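PDB 2F1L: 16S rRNA processing protein from Pseudomonas aeruginosa, which probably serves as an accessory factor in the last stage of 30S ribosomal subunit assembly, where it is needed for efficient processing of 16S rRNA. Local coordinates for residues R87-A90 with R91-T94; L45-L48 with L49-R52. All coordinates share one frame; numbering follows the deposited sequence. Where two conformers were deposited one is given.

Contact 1 of 2, residues R87-A90 with R91-T94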
loop_
_atom_site.group_PDB
_atom_site.type_symbol
_atom_site.label_atom_id
_atom_site.label_comp_id
_atom_site.label_asym_id
_atom_site.label_seq_id
_atom_site.Cartn_x
_atom_site.Cartn_y
_atom_site.Cartn_z
ATOM N N ARG A 87 15.442 -24.377 -15.062
ATOM C CA ARG A 87 15.831 -22.980 -14.811
ATOM C C ARG A 87 16.184 -22.261 -16.086
ATOM O O ARG A 87 15.949 -21.089 -16.203
ATOM C CB ARG A 87 16.999 -22.946 -13.831
ATOM C CG ARG A 87 17.519 -21.558 -13.399
ATOM C CD ARG A 87 18.779 -21.783 -12.607
ATOM N NE ARG A 87 19.358 -20.588 -12.008
ATOM C CZ ARG A 87 18.916 -20.022 -10.896
ATOM N NH1 ARG A 87 17.872 -20.498 -10.238
ATOM N NH2 ARG A 87 19.539 -18.982 -10.422
ATOM N N GLU A 88 16.737 -22.960 -17.061
ATOM C CA GLU A 88 17.261 -22.299 -18.239
ATOM C C GLU A 88 16.156 -21.853 -19.177
ATOM O O GLU A 88 16.240 -20.736 -19.686
ATOM C CB GLU A 88 18.279 -23.189 -18.935
ATOM C CG GLU A 88 19.467 -23.504 -18.062
ATOM C CD GLU A 88 20.033 -22.267 -17.349
ATOM O OE1 GLU A 88 20.292 -21.238 -18.023
ATOM O OE2 GLU A 88 20.205 -22.312 -16.111
ATOM N N GLU A 89 15.132 -22.681 -19.422
ATOM C CA GLU A 89 13.971 -22.187 -20.156
ATOM C C GLU A 89 13.279 -21.047 -19.358
ATOM O O GLU A 89 12.857 -20.032 -19.940
ATOM C CB GLU A 89 13.001 -23.325 -20.475
ATOM C CG GLU A 89 11.797 -22.917 -21.328
ATOM C CD GLU A 89 12.158 -22.504 -22.735
ATOM O OE1 GLU A 89 12.874 -23.275 -23.437
ATOM O OE2 GLU A 89 11.702 -21.409 -23.141
ATOM N N ALA A 90 13.209 -21.189 -18.032
ATOM C CA ALA A 90 12.550 -20.212 -17.197
ATOM C C ALA A 90 13.135 -18.789 -17.302
ATOM O O ALA A 90 12.372 -17.811 -17.185
ATOM C CB ALA A 90 12.520 -20.672 -15.785
ATOM N N ARG A 91 14.455 -18.680 -17.513
ATOM C CA ARG A 91 15.112 -17.398 -17.638
ATOM C C ARG A 91 14.451 -16.611 -18.736
ATOM O O ARG A 91 14.326 -15.408 -18.630
ATOM C CB ARG A 91 16.563 -17.559 -18.053
ATOM C CG ARG A 91 17.490 -17.874 -16.974
ATOM C CD ARG A 91 18.963 -17.961 -17.496
ATOM N NE ARG A 91 19.677 -18.947 -16.697
ATOM C CZ ARG A 91 20.212 -18.686 -15.508
ATOM N NH1 ARG A 91 20.835 -19.659 -14.802
ATOM N NH2 ARG A 91 20.123 -17.445 -15.017
ATOM N N THR A 92 14.052 -17.296 -19.802
ATOM C CA THR A 92 13.481 -16.636 -20.953
ATOM C C THR A 92 12.120 -16.067 -20.682
ATOM O O THR A 92 11.635 -15.329 -21.491
ATOM C CB THR A 92 13.376 -17.577 -22.173
ATOM O OG1 THR A 92 12.354 -18.529 -21.949
ATOM C CG2 THR A 92 14.690 -18.324 -22.391
ATOM N N PHE A 93 11.514 -16.370 -19.538
ATOM C CA PHE A 93 10.240 -15.756 -19.141
ATOM C C PHE A 93 10.381 -14.431 -18.435
ATOM O O PHE A 93 9.366 -13.741 -18.197
ATOM C CB PHE A 93 9.426 -16.732 -18.295
ATOM C CG PHE A 93 8.765 -17.758 -19.125
ATOM C CD1 PHE A 93 9.529 -18.676 -19.823
ATOM C CD2 PHE A 93 7.393 -17.725 -19.333
ATOM C CE1 PHE A 93 8.931 -19.600 -20.667
ATOM C CE2 PHE A 93 6.771 -18.655 -20.176
ATOM C CZ PHE A 93 7.544 -19.581 -20.854
ATOM N N THR A 94 11.627 -14.049 -18.135
ATOM C CA THR A 94 11.885 -12.815 -17.383
ATOM C C THR A 94 11.380 -11.593 -18.154
ATOM O O THR A 94 11.599 -11.488 -19.325
ATOM C CB THR A 94 13.394 -12.695 -17.051
ATOM O OG1 THR A 94 13.720 -13.590 -15.962
ATOM C CG2 THR A 94 13.780 -11.272 -16.677
HETATM O O HOH W 1 21.712 -17.994 -11.987
HETATM O O HOH W 2 12.164 -15.647 -15.581
#
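Arg91 holds the Glu88 carboxylate through NE and NH1, one nitrogen to each oxygen, in a bidentate salt bridge where the short helix 87-91 of the RimM N-terminal domain is followed by a type I beta turn, Arg91 to Thr94. Arg91 NE reaches Glu88 OE1 at 2.7 Å and Arg91 NH1 reaches Glu88 OE2 at 3.0 Å. Glu88 OE2 uses its syn lone pair, whereas Arg91 NE meets OE1 on the syn side but well out of the carboxylate plane. The two side chains run alongside each other in the same direction, but carboxylate and guanidinium are twisted 38° apart. Glu88 curls back to this position through a bend at chi2 (-46°). Arg87 approaches the same guanidinium with its CG over one face, while Arg91 NH1 sits at the edge of the Arg87 guanidinium; the two planes are nearly perpendicular. Arg87 NE and Arg91 NH1, both donors, lie 3.3 Å apart, a proximity that the Glu88 carboxylate probably makes tolerable. A water bridges the pair, accepting from Arg87 NH2 and weakly from Arg91 NH1, and Arg87 NH1 is held by the carbonyl of Gly31.

In the turn, Glu89 O accepts twice, from Thr92 N and from Thr92 OG1, the hydroxyl lying in the carbonyl plane at 2.6 Å from Glu89 O. The hydroxyl gets there because chi1 of 72° tucks OG1 back over its own backbone. Phe93 turns its ring edge to this carbonyl, with Phe93 CD1 3.6 Å from Glu89 O, and also packs on Leu84. Farther out, Asp86 OD2 accepts from the amides of Glu88 and Glu89, and Arg58 NH2 ties down the carbonyls of Thr92 and Thr94. A second water donates to Ala90 O at 2.7 Å and hydrogen-bonds Thr94 OG1.

Contact 2 of 2, residues L45-L48 with L49-R52; sequences LDNL and LDYR. With GOL (glycerol), chain F.
Leu49 N, Asp50 N and Tyr51 N each bond back three residues, to Asp46 O, Asn47 O and Leu48 O in turn, with Asp50 N at 2.9 Å from Asn47 O. On the packed side, Leu48 sends its side chain into the N-terminal domain against Ile23, Val38 and Leu77, and Leu49 also leans on Leu77. The Tyr51 ring turns its edge to Leu48 O, with Tyr51 CD2 3.7 Å from that oxygen, and passes obliquely across the side chain of Asn47, ring and amide planes 78° apart. Tyr51 CG stands anti to its carbonyl carbon (chi1 -66°), which swings the ring back toward the carbonyls of Asn47 and Leu48.

The successive i to i+3 bonds make residues 47-50 a short 3-10 helix in the connection between strands 35-40 and 53-58. The Thr42 hydroxyl oxygen takes the amide of Leu48 near its start.

The polar side is looser and is bridged by small molecules. A water donates to Asp46 O and to Asp50 OD1, 2.8 Å from each, linking the residue just before the 3-10 helix to its last one. A glycerol, probably from the crystallisation liquor, spans the acidic side chains: its O1 donates to Asp46 OD1 at 3.0 Å and its O2 to Asp50 OD2 at 2.7 Å. It also bonds to Tyr113 OH and Ile172 N, which places it between this segment and strand 169-173, the strand that holds Ile172 and also Ser171, whose hydroxyl is bonded to Asp46 OD2. The two carboxylates are kept apart, Asp46 OD1 being 5.5 Å from Asp50 OD2.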
loop_
_atom_site.group_PDB
_atom_site.type_symbol
_atom_site.label_atom_id
_atom_site.label_comp_id
_atom_site.label_asym_id
_atom_site.label_seq_id
_atom_site.Cartn_x
_atom_site.Cartn_y
_atom_site.Cartn_z
ATOM N N LEU A 45 -2.050 -10.007 -1.473
ATOM C CA LEU A 45 -0.897 -10.353 -2.290
ATOM C C LEU A 45 -1.023 -11.716 -2.988
ATOM O O LEU A 45 -0.542 -11.886 -4.116
ATOM C CB LEU A 45 0.377 -10.341 -1.461
ATOM C CG LEU A 45 1.714 -10.246 -2.213
ATOM C CD1 LEU A 45 1.796 -8.988 -3.003
ATOM C CD2 LEU A 45 2.849 -10.284 -1.204
ATOM N N ASP A 46 -1.647 -12.693 -2.334
ATOM C CA ASP A 46 -1.561 -14.070 -2.841
ATOM C C ASP A 46 -2.653 -14.394 -3.830
ATOM O O ASP A 46 -2.731 -15.484 -4.324
ATOM C CB ASP A 46 -1.549 -15.097 -1.698
ATOM C CG ASP A 46 -2.854 -15.191 -0.983
ATOM O OD1 ASP A 46 -3.787 -14.464 -1.375
ATOM O OD2 ASP A 46 -2.930 -15.967 -0.001
ATOM N N ASN A 47 -3.470 -13.410 -4.124
ATOM C CA ASN A 47 -4.606 -13.562 -4.955
ATOM C C ASN A 47 -4.235 -13.853 -6.389
ATOM O O ASN A 47 -4.963 -14.503 -7.101
ATOM C CB ASN A 47 -5.420 -12.283 -4.870
ATOM C CG ASN A 47 -6.721 -12.395 -5.588
ATOM O OD1 ASN A 47 -7.477 -13.304 -5.316
ATOM N ND2 ASN A 47 -6.982 -11.493 -6.541
ATOM N N LEU A 48 -3.075 -13.374 -6.804
ATOM C CA LEU A 48 -2.505 -13.771 -8.077
ATOM C C LEU A 48 -2.568 -15.286 -8.320
ATOM O O LEU A 48 -2.780 -15.718 -9.435
ATOM C CB LEU A 48 -1.060 -13.284 -8.148
ATOM C CG LEU A 48 -0.261 -13.647 -9.404
ATOM C CD1 LEU A 48 -0.959 -13.106 -10.592
ATOM C CD2 LEU A 48 1.080 -13.074 -9.363
ATOM N N LEU A 49 -2.382 -16.090 -7.285
ATOM C CA LEU A 49 -2.327 -17.579 -7.418
ATOM C C LEU A 49 -3.695 -18.179 -7.737
ATOM O O LEU A 49 -3.803 -19.347 -8.110
ATOM C CB LEU A 49 -1.757 -18.233 -6.151
ATOM C CG LEU A 49 -0.322 -17.785 -5.751
ATOM C CD1 LEU A 49 0.156 -18.424 -4.444
ATOM C CD2 LEU A 49 0.679 -18.072 -6.877
ATOM N N ASP A 50 -4.727 -17.362 -7.618
ATOM C CA ASP A 50 -6.077 -17.754 -7.999
ATOM C C ASP A 50 -6.393 -17.643 -9.495
ATOM O O ASP A 50 -7.489 -17.986 -9.916
ATOM C CB ASP A 50 -7.104 -16.890 -7.225
ATOM C CG ASP A 50 -7.096 -17.169 -5.724
ATOM O OD1 ASP A 50 -6.614 -18.244 -5.316
ATOM O OD2 ASP A 50 -7.550 -16.306 -4.960
ATOM N N TYR A 51 -5.467 -17.155 -10.303
ATOM C CA TYR A 51 -5.713 -17.027 -11.733
ATOM C C TYR A 51 -4.896 -18.089 -12.445
ATOM O O TYR A 51 -3.678 -17.975 -12.481
ATOM C CB TYR A 51 -5.302 -15.632 -12.201
ATOM C CG TYR A 51 -6.156 -14.541 -11.619
ATOM C CD1 TYR A 51 -7.390 -14.268 -12.156
ATOM C CD2 TYR A 51 -5.747 -13.818 -10.508
ATOM C CE1 TYR A 51 -8.196 -13.296 -11.641
ATOM C CE2 TYR A 51 -6.555 -12.816 -9.974
ATOM C CZ TYR A 51 -7.794 -12.569 -10.547
ATOM O OH TYR A 51 -8.655 -11.585 -10.066
ATOM N N ARG A 52 -5.553 -19.133 -12.962
ATOM C CA ARG A 52 -4.859 -20.254 -13.606
ATOM C C ARG A 52 -4.277 -19.898 -14.994
ATOM O O ARG A 52 -3.298 -20.489 -15.435
ATOM C CB ARG A 52 -5.784 -21.483 -13.701
ATOM C CG ARG A 52 -5.113 -22.710 -14.373
ATOM C CD ARG A 52 -6.040 -23.899 -14.516
ATOM N NE ARG A 52 -6.706 -24.154 -13.244
HETATM C C1 GOL F . -6.710 -15.603 -0.599
HETATM O O1 GOL F . -6.253 -14.578 0.252
HETATM C C2 GOL F . -7.806 -15.080 -1.512
HETATM O O2 GOL F . -8.292 -16.091 -2.357
HETATM C C3 GOL F . -7.263 -13.966 -2.386
HETATM O O3 GOL F . -8.297 -13.016 -2.552
HETATM O O HOH W 3 -4.805 -17.125 -3.448
#

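In the fold
From the N terminus, the chain passes strands 20-27 and 35-40 before reaching contact 2, a short 3-10 segment within the link to strand 53-58. Backbone bonds from Leu45 to Val169 and from Asp46 to Leu170 join the start of segment 45-52 to strand 169-173, tying the N-terminal sheet to the PRC-barrel part. After strands 61-73 and 76-81 comes contact 1, in helix 87-91 and the turn after it, which leads into strand 97-101; it rests on strand 29-30 at the periphery. Each contact closes a local turn, and they follow in series without nesting or crossing. The centres of contact 1 and contact 2 are about 21 Å apart.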